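Local coordinates for nicotinate-nucleotide--dimethylbenzimidazole phosphoribosyltransferase (Thermus thermophilus, PDB 1J33), which probably catalyses the transfer of phosphoribose from nicotinate mononucleotide to 5,6-dimethylbenzimidazole, making alpha-ribazole 5'-phosphate for cobalamin biosynthesis, at residues A[247-252]-A[272-277]; A[52-57]-A[227-232]; A[177-182]-A[257-262]. All coordinates share one frame; numbering follows the deposited sequence.

Contact 1 of 3, residues A[247-252]-A[272-277]; sequences LVLDGF and LFAGHL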
ATOM      1  N   LEU A 247     -14.821   6.686  -3.436  1.00 13.43           N
ATOM      2  CA  LEU A 247     -14.856   6.857  -1.987  1.00 13.30           C
ATOM      3  C   LEU A 247     -13.958   5.837  -1.313  1.00 12.03           C
ATOM      4  O   LEU A 247     -14.008   4.652  -1.630  1.00 12.08           O
ATOM      5  CB  LEU A 247     -16.296   6.708  -1.494  1.00 11.46           C
ATOM      6  CG  LEU A 247     -17.286   7.558  -2.303  1.00 13.84           C
ATOM      7  CD1 LEU A 247     -18.708   7.230  -1.879  1.00 10.10           C
ATOM      8  CD2 LEU A 247     -16.981   9.040  -2.112  1.00 10.58           C
ATOM      9  N   VAL A 248     -13.148   6.306  -0.372  1.00  9.68           N
ATOM     10  CA  VAL A 248     -12.201   5.443   0.315  1.00  9.35           C
ATOM     11  C   VAL A 248     -12.556   5.204   1.775  1.00  8.12           C
ATOM     12  O   VAL A 248     -12.791   6.147   2.534  1.00 11.01           O
ATOM     13  CB  VAL A 248     -10.788   6.039   0.238  1.00  8.87           C
ATOM     14  CG1 VAL A 248      -9.765   5.007   0.687  1.00  6.28           C
ATOM     15  CG2 VAL A 248     -10.500   6.497  -1.188  1.00 11.21           C
ATOM     16  N   LEU A 249     -12.586   3.931   2.158  1.00  9.48           N
ATOM     17  CA  LEU A 249     -12.916   3.529   3.522  1.00  8.10           C
ATOM     18  C   LEU A 249     -11.698   3.461   4.430  1.00  7.77           C
ATOM     19  O   LEU A 249     -10.606   3.075   4.003  1.00  7.71           O
ATOM     20  CB  LEU A 249     -13.580   2.148   3.521  1.00  8.44           C
ATOM     21  CG  LEU A 249     -14.891   1.950   2.759  1.00 10.58           C
ATOM     22  CD1 LEU A 249     -15.244   0.471   2.718  1.00 10.20           C
ATOM     23  CD2 LEU A 249     -15.993   2.743   3.432  1.00 11.97           C
ATOM     24  N   ASP A 250     -11.893   3.838   5.691  1.00  8.37           N
ATOM     25  CA  ASP A 250     -10.823   3.762   6.672  1.00  8.10           C
ATOM     26  C   ASP A 250     -11.090   2.532   7.535  1.00  8.41           C
ATOM     27  O   ASP A 250     -11.346   1.456   7.003  1.00  8.24           O
ATOM     28  CB  ASP A 250     -10.770   5.022   7.535  1.00  9.45           C
ATOM     29  CG  ASP A 250      -9.564   5.038   8.460  1.00 11.52           C
ATOM     30  OD1 ASP A 250      -8.511   4.492   8.067  1.00 15.01           O
ATOM     31  OD2 ASP A 250      -9.656   5.597   9.573  1.00 11.52           O
ATOM     32  N   GLY A 251     -11.069   2.698   8.854  1.00  8.89           N
ATOM     33  CA  GLY A 251     -11.275   1.573   9.753  1.00  8.74           C
ATOM     34  C   GLY A 251     -12.699   1.198  10.130  1.00 10.57           C
ATOM     35  O   GLY A 251     -13.663   1.546   9.449  1.00  9.24           O
ATOM     36  N   PHE A 252     -12.814   0.490  11.252  1.00 10.82           N
ATOM     37  CA  PHE A 252     -14.085  -0.011  11.763  1.00 10.77           C
ATOM     38  C   PHE A 252     -15.147   1.059  12.027  1.00 11.63           C
ATOM     39  O   PHE A 252     -16.286   0.919  11.590  1.00 13.87           O
ATOM     40  CB  PHE A 252     -13.818  -0.840  13.025  1.00  9.86           C
ATOM     41  CG  PHE A 252     -15.035  -1.499  13.599  1.00 12.93           C
ATOM     42  CD1 PHE A 252     -15.476  -1.175  14.881  1.00 15.18           C
ATOM     43  CD2 PHE A 252     -15.735  -2.455  12.871  1.00 12.92           C
ATOM     44  CE1 PHE A 252     -16.599  -1.793  15.429  1.00 16.20           C
ATOM     45  CE2 PHE A 252     -16.856  -3.077  13.408  1.00 13.76           C
ATOM     46  CZ  PHE A 252     -17.289  -2.744  14.691  1.00 15.23           C
ATOM     47  N   LEU A 272     -17.221   2.585  -3.504  1.00 13.78           N
ATOM     48  CA  LEU A 272     -16.345   2.328  -2.365  1.00 12.22           C
ATOM     49  C   LEU A 272     -15.083   1.513  -2.648  1.00 11.39           C
ATOM     50  O   LEU A 272     -15.100   0.558  -3.414  1.00 11.56           O
ATOM     51  CB  LEU A 272     -17.128   1.621  -1.261  1.00 10.89           C
ATOM     52  CG  LEU A 272     -18.312   2.354  -0.631  1.00 12.18           C
ATOM     53  CD1 LEU A 272     -18.960   1.438   0.427  1.00  9.79           C
ATOM     54  CD2 LEU A 272     -17.833   3.659   0.001  1.00  9.50           C
ATOM     55  N   PHE A 273     -13.994   1.910  -2.002  1.00 10.86           N
ATOM     56  CA  PHE A 273     -12.711   1.226  -2.102  1.00 10.17           C
ATOM     57  C   PHE A 273     -12.225   1.091  -0.672  1.00 10.44           C
ATOM     58  O   PHE A 273     -12.137   2.087   0.049  1.00 13.46           O
ATOM     59  CB  PHE A 273     -11.722   2.064  -2.903  1.00 10.60           C
ATOM     60  CG  PHE A 273     -12.079   2.183  -4.350  1.00 12.51           C
ATOM     61  CD1 PHE A 273     -11.648   1.231  -5.264  1.00 11.29           C
ATOM     62  CD2 PHE A 273     -12.896   3.217  -4.791  1.00 12.62           C
ATOM     63  CE1 PHE A 273     -12.025   1.301  -6.593  1.00 11.65           C
ATOM     64  CE2 PHE A 273     -13.281   3.294  -6.123  1.00 13.45           C
ATOM     65  CZ  PHE A 273     -12.844   2.334  -7.024  1.00 12.90           C
ATOM     66  N   ALA A 274     -11.932  -0.132  -0.247  1.00  9.43           N
ATOM     67  CA  ALA A 274     -11.455  -0.348   1.109  1.00  8.69           C
ATOM     68  C   ALA A 274      -9.966  -0.046   1.191  1.00  9.13           C
ATOM     69  O   ALA A 274      -9.143  -0.752   0.611  1.00 10.54           O
ATOM     70  CB  ALA A 274     -11.723  -1.781   1.541  1.00  8.65           C
ATOM     71  N   GLY A 275      -9.619   1.004   1.920  1.00  9.28           N
ATOM     72  CA  GLY A 275      -8.220   1.354   2.051  1.00  8.32           C
ATOM     73  C   GLY A 275      -7.402   0.273   2.732  1.00  8.94           C
ATOM     74  O   GLY A 275      -6.272  -0.004   2.324  1.00  8.22           O
ATOM     75  N   HIS A 276      -7.967  -0.348   3.762  1.00  9.45           N
ATOM     76  CA  HIS A 276      -7.249  -1.384   4.497  1.00 12.10           C
ATOM     77  C   HIS A 276      -8.165  -2.252   5.356  1.00 13.14           C
ATOM     78  O   HIS A 276      -9.376  -2.026   5.441  1.00 13.43           O
ATOM     79  CB  HIS A 276      -6.189  -0.738   5.412  1.00  9.01           C
ATOM     80  CG  HIS A 276      -6.765   0.008   6.581  1.00 10.52           C
ATOM     81  ND1 HIS A 276      -6.317  -0.170   7.873  1.00 11.26           N
ATOM     82  CD2 HIS A 276      -7.762   0.924   6.656  1.00 11.46           C
ATOM     83  CE1 HIS A 276      -7.013   0.598   8.692  1.00 11.26           C
ATOM     84  NE2 HIS A 276      -7.898   1.272   7.979  1.00 11.17           N
ATOM     85  N   LEU A 277      -7.567  -3.268   5.971  1.00 13.02           N
ATOM     86  CA  LEU A 277      -8.279  -4.149   6.884  1.00 12.83           C
ATOM     87  C   LEU A 277      -7.629  -3.840   8.231  1.00 12.69           C
ATOM     88  O   LEU A 277      -6.448  -4.116   8.430  1.00 13.37           O
ATOM     89  CB  LEU A 277      -8.056  -5.623   6.531  1.00 14.41           C
ATOM     90  CG  LEU A 277      -8.720  -6.615   7.498  1.00 15.81           C
ATOM     91  CD1 LEU A 277     -10.230  -6.460   7.427  1.00 12.72           C
ATOM     92  CD2 LEU A 277      -8.320  -8.039   7.151  1.00 18.27           C
TER
HETATM   93  O   HOH W   1     -11.140   0.030   4.561  1.00  9.13           O

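Contact 2 of 3, residues A[52-57]-A[227-232]; sequences AAADHG and GIELVA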
ATOM      1  N   ALA A  52     -14.670  13.435  11.017  1.00 11.68           N
ATOM      2  CA  ALA A  52     -15.828  13.811  11.821  1.00 11.31           C
ATOM      3  C   ALA A  52     -15.558  13.455  13.278  1.00 13.06           C
ATOM      4  O   ALA A  52     -15.158  12.331  13.594  1.00 10.73           O
ATOM      5  CB  ALA A  52     -17.076  13.088  11.319  1.00 11.89           C
ATOM      6  N   ALA A  53     -15.779  14.420  14.164  1.00 14.19           N
ATOM      7  CA  ALA A  53     -15.537  14.218  15.582  1.00 12.23           C
ATOM      8  C   ALA A  53     -16.789  14.435  16.424  1.00 13.46           C
ATOM      9  O   ALA A  53     -17.589  15.339  16.162  1.00 13.29           O
ATOM     10  CB  ALA A  53     -14.420  15.165  16.061  1.00 13.53           C
ATOM     11  N   ALA A  54     -16.947  13.590  17.434  1.00 12.23           N
ATOM     12  CA  ALA A  54     -18.069  13.676  18.353  1.00 15.34           C
ATOM     13  C   ALA A  54     -17.780  12.771  19.544  1.00 16.07           C
ATOM     14  O   ALA A  54     -17.049  11.787  19.422  1.00 16.94           O
ATOM     15  CB  ALA A  54     -19.352  13.251  17.659  1.00 14.22           C
ATOM     16  N   ASP A  55     -18.337  13.119  20.700  1.00 16.78           N
ATOM     17  CA  ASP A  55     -18.149  12.335  21.910  1.00 16.89           C
ATOM     18  C   ASP A  55     -19.315  11.372  22.124  1.00 17.72           C
ATOM     19  O   ASP A  55     -20.384  11.543  21.540  1.00 16.42           O
ATOM     20  CB  ASP A  55     -17.984  13.267  23.110  1.00 17.11           C
ATOM     21  CG  ASP A  55     -16.587  13.857  23.193  1.00 17.61           C
ATOM     22  OD1 ASP A  55     -16.458  15.096  23.266  1.00 19.60           O
ATOM     23  OD2 ASP A  55     -15.617  13.071  23.183  1.00 19.07           O
ATOM     24  N   HIS A  56     -19.100  10.363  22.962  1.00 17.75           N
ATOM     25  CA  HIS A  56     -20.113   9.349  23.229  1.00 20.01           C
ATOM     26  C   HIS A  56     -20.477   9.242  24.706  1.00 22.40           C
ATOM     27  O   HIS A  56     -19.600   9.131  25.568  1.00 24.35           O
ATOM     28  CB  HIS A  56     -19.607   7.993  22.730  1.00 18.57           C
ATOM     29  CG  HIS A  56     -19.254   7.989  21.274  1.00 17.84           C
ATOM     30  ND1 HIS A  56     -20.036   7.374  20.322  1.00 14.56           N
ATOM     31  CD2 HIS A  56     -18.236   8.576  20.602  1.00 15.36           C
ATOM     32  CE1 HIS A  56     -19.519   7.586  19.125  1.00 15.61           C
ATOM     33  NE2 HIS A  56     -18.427   8.313  19.268  1.00 16.28           N
ATOM     34  N   GLY A  57     -21.773   9.262  24.996  1.00 23.29           N
ATOM     35  CA  GLY A  57     -22.208   9.154  26.376  1.00 23.24           C
ATOM     36  C   GLY A  57     -21.894   7.791  26.969  1.00 23.27           C
ATOM     37  O   GLY A  57     -21.887   7.622  28.189  1.00 23.55           O
ATOM     38  N   GLY A 227     -23.330   6.822  16.736  1.00 16.68           N
ATOM     39  CA  GLY A 227     -22.678   8.026  17.204  1.00 16.30           C
ATOM     40  C   GLY A 227     -22.921   9.139  16.214  1.00 17.44           C
ATOM     41  O   GLY A 227     -23.139   8.884  15.026  1.00 16.78           O
ATOM     42  N   ILE A 228     -22.884  10.378  16.695  1.00 16.20           N
ATOM     43  CA  ILE A 228     -23.123  11.522  15.833  1.00 15.33           C
ATOM     44  C   ILE A 228     -22.120  11.585  14.688  1.00 14.44           C
ATOM     45  O   ILE A 228     -22.494  11.887  13.557  1.00 14.82           O
ATOM     46  CB  ILE A 228     -23.049  12.839  16.624  1.00 16.46           C
ATOM     47  CG1 ILE A 228     -24.082  12.817  17.750  1.00 19.09           C
ATOM     48  CG2 ILE A 228     -23.289  14.020  15.690  1.00 15.64           C
ATOM     49  CD1 ILE A 228     -23.922  13.946  18.746  1.00 19.21           C
ATOM     50  N   GLU A 229     -20.850  11.305  14.976  1.00 12.55           N
ATOM     51  CA  GLU A 229     -19.842  11.357  13.925  1.00 13.45           C
ATOM     52  C   GLU A 229     -20.016  10.203  12.941  1.00 13.38           C
ATOM     53  O   GLU A 229     -19.706  10.347  11.758  1.00 15.14           O
ATOM     54  CB  GLU A 229     -18.412  11.350  14.503  1.00 12.68           C
ATOM     55  CG  GLU A 229     -17.858   9.971  14.848  1.00 14.93           C
ATOM     56  CD  GLU A 229     -18.207   9.522  16.253  1.00 14.20           C
ATOM     57  OE1 GLU A 229     -19.356   9.755  16.695  1.00 16.31           O
ATOM     58  OE2 GLU A 229     -17.336   8.917  16.915  1.00 14.26           O
ATOM     59  N   LEU A 230     -20.512   9.062  13.414  1.00 14.65           N
ATOM     60  CA  LEU A 230     -20.710   7.924  12.517  1.00 13.97           C
ATOM     61  C   LEU A 230     -21.790   8.277  11.498  1.00 14.50           C
ATOM     62  O   LEU A 230     -21.694   7.902  10.327  1.00 14.44           O
ATOM     63  CB  LEU A 230     -21.121   6.670  13.297  1.00 14.57           C
ATOM     64  CG  LEU A 230     -20.136   6.142  14.345  1.00 17.28           C
ATOM     65  CD1 LEU A 230     -20.673   4.847  14.929  1.00 14.54           C
ATOM     66  CD2 LEU A 230     -18.770   5.894  13.712  1.00 17.90           C
ATOM     67  N   VAL A 231     -22.819   8.997  11.942  1.00 11.12           N
ATOM     68  CA  VAL A 231     -23.890   9.407  11.041  1.00 10.42           C
ATOM     69  C   VAL A 231     -23.347  10.469  10.091  1.00 10.77           C
ATOM     70  O   VAL A 231     -23.665  10.469   8.905  1.00 12.82           O
ATOM     71  CB  VAL A 231     -25.104   9.981  11.818  1.00 10.82           C
ATOM     72  CG1 VAL A 231     -26.150  10.532  10.841  1.00  8.22           C
ATOM     73  CG2 VAL A 231     -25.726   8.892  12.663  1.00 10.31           C
ATOM     74  N   ALA A 232     -22.511  11.363  10.612  1.00 11.06           N
ATOM     75  CA  ALA A 232     -21.918  12.418   9.795  1.00 10.64           C
ATOM     76  C   ALA A 232     -21.081  11.783   8.686  1.00 10.45           C
ATOM     77  O   ALA A 232     -21.068  12.246   7.545  1.00 10.17           O
ATOM     78  CB  ALA A 232     -21.041  13.315  10.661  1.00 11.45           C
TER
HETATM   79  O   HOH W   2     -21.045  10.467  18.911  1.00 14.60           O

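Contact 3 of 3, residues A[177-182]-A[257-262]; sequences ALLGLP and GALLAW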
ATOM      1  N   ALA A 177     -26.357  -4.160  14.213  1.00 13.93           N
ATOM      2  CA  ALA A 177     -27.737  -3.864  13.852  1.00 15.13           C
ATOM      3  C   ALA A 177     -27.991  -3.906  12.344  1.00 17.08           C
ATOM      4  O   ALA A 177     -28.936  -4.543  11.888  1.00 18.62           O
ATOM      5  CB  ALA A 177     -28.128  -2.508  14.397  1.00 12.53           C
ATOM      6  N   LEU A 178     -27.144  -3.234  11.572  1.00 15.91           N
ATOM      7  CA  LEU A 178     -27.326  -3.187  10.127  1.00 15.50           C
ATOM      8  C   LEU A 178     -27.044  -4.507   9.414  1.00 16.05           C
ATOM      9  O   LEU A 178     -27.614  -4.771   8.355  1.00 14.92           O
ATOM     10  CB  LEU A 178     -26.461  -2.074   9.514  1.00 14.43           C
ATOM     11  CG  LEU A 178     -26.726  -0.625   9.951  1.00 12.44           C
ATOM     12  CD1 LEU A 178     -25.815   0.326   9.175  1.00 13.90           C
ATOM     13  CD2 LEU A 178     -28.179  -0.264   9.702  1.00 14.42           C
ATOM     14  N   LEU A 179     -26.186  -5.339   9.995  1.00 15.50           N
ATOM     15  CA  LEU A 179     -25.834  -6.612   9.369  1.00 17.55           C
ATOM     16  C   LEU A 179     -26.456  -7.830  10.037  1.00 18.65           C
ATOM     17  O   LEU A 179     -26.253  -8.954   9.584  1.00 20.30           O
ATOM     18  CB  LEU A 179     -24.313  -6.784   9.346  1.00 15.29           C
ATOM     19  CG  LEU A 179     -23.532  -5.689   8.621  1.00 15.90           C
ATOM     20  CD1 LEU A 179     -22.052  -6.054   8.585  1.00 16.36           C
ATOM     21  CD2 LEU A 179     -24.088  -5.520   7.208  1.00 14.85           C
ATOM     22  N   GLY A 180     -27.206  -7.608  11.109  1.00 19.55           N
ATOM     23  CA  GLY A 180     -27.825  -8.716  11.811  1.00 20.99           C
ATOM     24  C   GLY A 180     -26.773  -9.631  12.402  1.00 22.16           C
ATOM     25  O   GLY A 180     -26.818 -10.847  12.223  1.00 23.43           O
ATOM     26  N   LEU A 181     -25.812  -9.039  13.102  1.00 22.15           N
ATOM     27  CA  LEU A 181     -24.739  -9.803  13.725  1.00 21.80           C
ATOM     28  C   LEU A 181     -24.802  -9.648  15.239  1.00 21.56           C
ATOM     29  O   LEU A 181     -25.331  -8.661  15.746  1.00 20.84           O
ATOM     30  CB  LEU A 181     -23.376  -9.316  13.212  1.00 21.32           C
ATOM     31  CG  LEU A 181     -23.041  -9.536  11.733  1.00 20.08           C
ATOM     32  CD1 LEU A 181     -21.761  -8.784  11.392  1.00 21.39           C
ATOM     33  CD2 LEU A 181     -22.883 -11.019  11.449  1.00 19.11           C
ATOM     34  N   PRO A 182     -24.274 -10.633  15.981  1.00 22.17           N
ATOM     35  CA  PRO A 182     -24.274 -10.592  17.446  1.00 22.98           C
ATOM     36  C   PRO A 182     -23.106  -9.768  17.976  1.00 24.03           C
ATOM     37  O   PRO A 182     -22.097  -9.595  17.291  1.00 24.60           O
ATOM     38  CB  PRO A 182     -24.141 -12.062  17.821  1.00 23.04           C
ATOM     39  CG  PRO A 182     -23.215 -12.562  16.753  1.00 21.48           C
ATOM     40  CD  PRO A 182     -23.796 -11.941  15.497  1.00 21.13           C
ATOM     41  N   GLY A 257     -19.978   3.819   9.394  1.00 13.08           N
ATOM     42  CA  GLY A 257     -20.740   4.922   8.836  1.00 13.30           C
ATOM     43  C   GLY A 257     -21.026   4.656   7.367  1.00 14.49           C
ATOM     44  O   GLY A 257     -22.072   5.042   6.843  1.00 15.29           O
ATOM     45  N   ALA A 258     -20.084   3.999   6.693  1.00 12.31           N
ATOM     46  CA  ALA A 258     -20.261   3.664   5.285  1.00 10.86           C
ATOM     47  C   ALA A 258     -21.407   2.650   5.149  1.00 10.52           C
ATOM     48  O   ALA A 258     -22.160   2.680   4.174  1.00 10.06           O
ATOM     49  CB  ALA A 258     -18.973   3.081   4.725  1.00 10.70           C
ATOM     50  N   LEU A 259     -21.534   1.760   6.131  1.00  9.95           N
ATOM     51  CA  LEU A 259     -22.596   0.749   6.107  1.00 11.57           C
ATOM     52  C   LEU A 259     -23.952   1.431   6.147  1.00 12.60           C
ATOM     53  O   LEU A 259     -24.877   1.034   5.441  1.00 12.94           O
ATOM     54  CB  LEU A 259     -22.479  -0.212   7.294  1.00 10.40           C
ATOM     55  CG  LEU A 259     -21.348  -1.241   7.256  1.00 12.64           C
ATOM     56  CD1 LEU A 259     -21.393  -2.081   8.528  1.00 12.09           C
ATOM     57  CD2 LEU A 259     -21.490  -2.130   6.018  1.00 10.66           C
ATOM     58  N   LEU A 260     -24.059   2.455   6.988  1.00 12.30           N
ATOM     59  CA  LEU A 260     -25.288   3.221   7.112  1.00 13.18           C
ATOM     60  C   LEU A 260     -25.593   3.878   5.771  1.00 14.35           C
ATOM     61  O   LEU A 260     -26.712   3.791   5.265  1.00 14.15           O
ATOM     62  CB  LEU A 260     -25.136   4.291   8.194  1.00 13.80           C
ATOM     63  CG  LEU A 260     -26.195   5.397   8.220  1.00 14.83           C
ATOM     64  CD1 LEU A 260     -27.582   4.789   8.340  1.00 14.69           C
ATOM     65  CD2 LEU A 260     -25.919   6.340   9.384  1.00 14.06           C
ATOM     66  N   ALA A 261     -24.594   4.538   5.193  1.00 14.01           N
ATOM     67  CA  ALA A 261     -24.791   5.192   3.904  1.00 13.21           C
ATOM     68  C   ALA A 261     -25.303   4.153   2.908  1.00 13.73           C
ATOM     69  O   ALA A 261     -26.311   4.366   2.237  1.00 15.64           O
ATOM     70  CB  ALA A 261     -23.482   5.804   3.415  1.00 10.89           C
ATOM     71  N   TRP A 262     -24.612   3.019   2.835  1.00 14.67           N
ATOM     72  CA  TRP A 262     -24.993   1.941   1.921  1.00 15.04           C
ATOM     73  C   TRP A 262     -26.438   1.480   2.120  1.00 15.54           C
ATOM     74  O   TRP A 262     -27.178   1.315   1.149  1.00 16.41           O
ATOM     75  CB  TRP A 262     -24.028   0.759   2.072  1.00 13.19           C
ATOM     76  CG  TRP A 262     -24.511  -0.512   1.436  1.00 17.24           C
ATOM     77  CD1 TRP A 262     -25.053  -0.656   0.188  1.00 18.17           C
ATOM     78  CD2 TRP A 262     -24.483  -1.825   2.014  1.00 16.26           C
ATOM     79  NE1 TRP A 262     -25.364  -1.978  -0.042  1.00 20.97           N
ATOM     80  CE2 TRP A 262     -25.022  -2.714   1.062  1.00 17.57           C
ATOM     81  CE3 TRP A 262     -24.050  -2.333   3.247  1.00 16.40           C
ATOM     82  CZ2 TRP A 262     -25.139  -4.087   1.303  1.00 17.71           C
ATOM     83  CZ3 TRP A 262     -24.167  -3.700   3.485  1.00 17.05           C
ATOM     84  CH2 TRP A 262     -24.707  -4.558   2.518  1.00 16.85           C
TER

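Contact 1 of 3, residues A[247-252]-A[272-277]
L247 starts the pairing: its carbonyl O takes the backbone N of F273 at 2.8 Å. On the face opposite the F273 ring, L247 CB meets CD2 of L272 at 3.7 Å, the two side chains crossing at a slant. V248 points to the F273 face, its CG1 beside F273 O, and helix 306-321 packs over both residues through L315. At L249 the backbone N reaches F273 O at 2.8 Å in a nearly straight bond (171°). These in-register parallel pairs, L247 with L272 through L249 with A274, close a beta-alpha-beta unit in which helix 252-264 links the two strands and 272-274 is the outermost strand on that side within this chain. The L249 side chain turns back to the leucine face, bringing CD2 to 4.0 Å from L272 CD2, and the carbonyl O of L249 accepts from G275 N at 3.1 Å, the donor tilted out of the carbonyl plane. D250 leaves the strand with CG anti to the backbone N (chi1 -173°), which lets OD1 receive a weak bond from H276 NE2 (3.3 Å, 127°); its firmer bonds run from OD2 to G305 N and from OD1 to A308 N, and its side chain lies about 5 Å from that of E304, the predicted proton acceptor. With an alanine in place of H276, D250 OD1 would probably lose this imidazole donor and a gap would open beside the D250 carbonyl. Water 1 lies 2.8 Å from both D250 O and H276 O, placed to donate to either, bridging the two segments beyond the L249-A274 pair.

Contact 2 of 3, residues A[52-57]-A[227-232]
A buried histidine-carboxylate bond stands out in this otherwise alanine-rich contact: H56 NE2 donates to OE2 of E229 at 2.7 Å in a fairly straight bond. OE2 lies almost exactly in the imidazole plane and uses its syn lone pair, while the carboxylate is turned 59° from the ring. E229 reaches it by folding: CG lies between the backbone N and carbonyl carbon (chi1 83°) and the chain bends again at chi2. OE2 also receives a weak bond from N167 ND2. Water 2 adds a second tie, donating to E229 OE1 and D55 O, each at 2.9 Å, and accepting from I228 N in the first turn of the helix; it also lies above one face of the H56 ring, offset toward the rim. G227 CA comes to 3.7 Å from H56 CE1, so close that a side chain there would run into the imidazole. Alanine methyls make the remaining apolar contacts: A54 CB touches I228 CB at 3.9 Å, and A52 CB meets both E229 CB and A232 CB. Helix 228-242 thus begins against the C-terminal end of strand 47-54, its residues 228-232 nearly antiparallel to 52-54 (159°), with helix 167-179 flanking H56 through A170 and helix 133-152 packing on I228.

Contact 3 of 3, residues A[177-182]-A[257-262]
L178 and L179, near the C-terminal end of helix 167-179, meet helix 252-264 purely by apolar packing, with no hydrogen bond across. The first kind of contact sets a methyl against backbone: L178 CD1 lies 3.5 Å from L260 N and 3.7 Å from L259 C, so the leucine rests on the helix surface itself. Its extended shape, with CG anti to the carbonyl carbon (chi1 -61°) and chi2 near 180°, carries CD1 that far. The same methyl touches the side chains at their roots, L259 CB at 3.9 Å and L260 CB at 4.1 Å. Leucine against leucine is the second kind: L179 CD1 meets L259 CD1 at 4.0 Å, the side chains crossing at about a right angle. The third is aliphatic to aromatic. L179 CD2 comes to CZ3 of W262 at 4.1 Å, at the edge of the indole and near its plane, not over a face. Helix 281-290 borders this side, A289 touching L179 and L290 touching W262; helix 218-225 meets L260 through P218 and A222. This is helix-to-helix packing within an alpha/beta fold: helix 252-264, the crossover between strands 247-249 and 272-274, meets the C-terminal end of helix 167-179, away from the predicted active site.

How the contacts relate
Contacts 1 and 2 are buried and both reach the parallel sheet, whereas contact 3 is partly buried and joins two helices. Contact 1 pairs neighbouring strands by backbone hydrogen bonds; contact 2 sets a helix start against a strand end through a histidine-carboxylate bond and a water; contact 3 has only apolar packing. Helix 228-242 of contact 2 leads into strand 247-249, and helix 252-264 of contact 3 is the crossover between the strands of contact 1. Contact 3 touches both others, A258 CB meeting L249 CD2 and L260 CD2 meeting V231 CA, whereas contacts 1 and 2 stay about 6 Å apart at their nearest atoms. The side-chain polar bonds lie near the C-terminal ends of the strands.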